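Local coordinates for GPI-anchored protein LLG1 (Arabidopsis thaliana, PDB 6A5D) that probably acts as a GPI-anchored co-receptor that, with a receptor kinase, perceives RALF peptides at the plant cell surface, at residues A[62-67]-A[110-115]. Residues are numbered along the deposited sequence; the frame is centred on the assembly and turned at random.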
# COMPACT_ATOMS: atom_id res chain seq x y z
N PRO A 62 -6.51 -5.52 3.95
CA PRO A 62 -7.95 -5.54 4.27
C PRO A 62 -8.81 -4.90 3.19
O PRO A 62 -10.03 -5.06 3.23
CB PRO A 62 -8.06 -4.83 5.62
CG PRO A 62 -6.67 -4.70 6.15
CD PRO A 62 -5.69 -4.94 5.04
N TYR A 63 -8.21 -4.21 2.22
CA TYR A 63 -8.96 -3.44 1.24
C TYR A 63 -8.78 -3.95 -0.18
O TYR A 63 -9.08 -3.22 -1.13
CB TYR A 63 -8.63 -1.95 1.36
CG TYR A 63 -8.90 -1.48 2.77
CD1 TYR A 63 -10.20 -1.20 3.17
CD2 TYR A 63 -7.88 -1.40 3.72
CE1 TYR A 63 -10.49 -0.82 4.46
CE2 TYR A 63 -8.17 -1.03 5.04
CZ TYR A 63 -9.48 -0.73 5.39
OH TYR A 63 -9.83 -0.36 6.68
N THR A 64 -8.32 -5.20 -0.35
CA THR A 64 -8.13 -5.71 -1.71
C THR A 64 -9.44 -5.70 -2.51
O THR A 64 -9.41 -5.46 -3.72
CB THR A 64 -7.52 -7.12 -1.71
OG1 THR A 64 -8.28 -8.01 -0.89
CG2 THR A 64 -6.10 -7.08 -1.21
N ASP A 65 -10.58 -5.93 -1.86
CA ASP A 65 -11.85 -5.88 -2.58
C ASP A 65 -11.99 -4.55 -3.33
O ASP A 65 -12.32 -4.51 -4.52
CB ASP A 65 -13.04 -6.01 -1.63
CG ASP A 65 -13.24 -7.42 -1.05
OD1 ASP A 65 -12.53 -8.37 -1.43
OD2 ASP A 65 -14.15 -7.55 -0.20
N GLN A 66 -11.73 -3.45 -2.63
CA GLN A 66 -11.90 -2.13 -3.22
C GLN A 66 -10.71 -1.74 -4.07
O GLN A 66 -10.88 -1.17 -5.16
CB GLN A 66 -12.16 -1.10 -2.12
CG GLN A 66 -13.39 -1.41 -1.26
CD GLN A 66 -13.06 -2.17 0.02
OE1 GLN A 66 -12.25 -3.08 0.04
NE2 GLN A 66 -13.70 -1.77 1.11
N LEU A 67 -9.50 -2.08 -3.63
CA LEU A 67 -8.30 -1.74 -4.39
C LEU A 67 -8.29 -2.43 -5.74
O LEU A 67 -7.80 -1.87 -6.73
CB LEU A 67 -7.06 -2.12 -3.59
CG LEU A 67 -6.78 -1.26 -2.36
CD1 LEU A 67 -5.70 -1.88 -1.50
CD2 LEU A 67 -6.37 0.16 -2.76
N SER A 110 -5.12 -12.76 -2.06
CA SER A 110 -5.36 -11.78 -3.10
C SER A 110 -4.09 -10.97 -3.38
O SER A 110 -3.16 -10.94 -2.58
CB SER A 110 -6.50 -10.84 -2.70
OG SER A 110 -6.87 -10.00 -3.79
N GLN A 111 -4.08 -10.29 -4.53
CA GLN A 111 -2.93 -9.52 -4.99
C GLN A 111 -3.21 -8.04 -4.79
O GLN A 111 -4.29 -7.55 -5.14
CB GLN A 111 -2.70 -9.75 -6.48
CG GLN A 111 -2.64 -11.21 -6.88
CD GLN A 111 -1.49 -11.92 -6.22
OE1 GLN A 111 -0.39 -11.37 -6.10
NE2 GLN A 111 -1.73 -13.14 -5.75
N LEU A 112 -2.20 -7.30 -4.26
CA LEU A 112 -2.32 -5.85 -4.20
C LEU A 112 -1.86 -5.24 -5.52
O LEU A 112 -0.89 -5.72 -6.12
CB LEU A 112 -1.43 -5.31 -3.10
CG LEU A 112 -1.89 -5.62 -1.69
CD1 LEU A 112 -0.79 -5.30 -0.69
CD2 LEU A 112 -3.14 -4.82 -1.43
N PRO A 113 -2.53 -4.19 -5.99
CA PRO A 113 -2.10 -3.56 -7.24
C PRO A 113 -0.77 -2.85 -7.05
O PRO A 113 -0.47 -2.34 -5.96
CB PRO A 113 -3.23 -2.56 -7.53
CG PRO A 113 -3.73 -2.19 -6.16
CD PRO A 113 -3.68 -3.49 -5.39
N PRO A 114 0.06 -2.78 -8.10
CA PRO A 114 1.31 -2.03 -7.99
C PRO A 114 1.14 -0.53 -8.11
O PRO A 114 2.05 0.20 -7.71
CB PRO A 114 2.13 -2.57 -9.18
CG PRO A 114 1.12 -2.96 -10.18
CD PRO A 114 -0.15 -3.34 -9.44
N GLU A 115 0.00 -0.06 -8.60
CA GLU A 115 -0.18 1.37 -8.79
C GLU A 115 -1.66 1.77 -8.80
O GLU A 115 -1.99 2.94 -8.61
CB GLU A 115 0.51 1.80 -10.08
CG GLU A 115 0.50 3.29 -10.34
CD GLU A 115 0.72 3.61 -11.80
OE1 GLU A 115 1.42 2.82 -12.47
OE2 GLU A 115 0.14 4.61 -12.29
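The ring of P113 meets L67 with its rim: ring atom CD lies 4.1 Å from L67 CB, and CG is equally far from L67 O. Y63 carries the one aromatic ring here, but this ring points off from 110-115; P62 CB sits over one face, 3.8 Å from the plane and nearer the ring's margin than its centre. Y63 sits at the N-cap position, and its O accepts a 2.8 Å bond from L67 N, consistent with a turn that points the CB atoms of T64 and L67 toward 110-115.

T64 divides its contacts. OG1 lies between the backbone N and the carbonyl carbon (chi1 53°), which leaves CG2 anti to the carbonyl carbon, where it reaches CD2 of L112 at 3.7 Å, the two side chains crossing at about a right angle. CB faces S110 OG at 3.6 Å, a van der Waals approach. The same L112 methyl, CD2, also lies 3.9 Å from L67 CD1, so one branch touches both helix residues. A glycine in place of T64 would probably leave L112 CD2 without its methyl neighbour and open a gap beside S110 OG.

Behind this interface, L112 packs on F56, K57 and A60 of helix 49-60, while L67 touches M78 and P113 touches A75 of helix 74-86. Among polar links, Q111 O accepts a bond from N68 ND2, and L112 bonds through its backbone with L104. C61 directly precedes 62-67, and its disulfide partner C106 lies shortly before 110-115. With four disulfides and helices but no strands, this is a small disulfide-braced helical domain whose last modelled residues, extended over 110-113, pass beside helix 64-67.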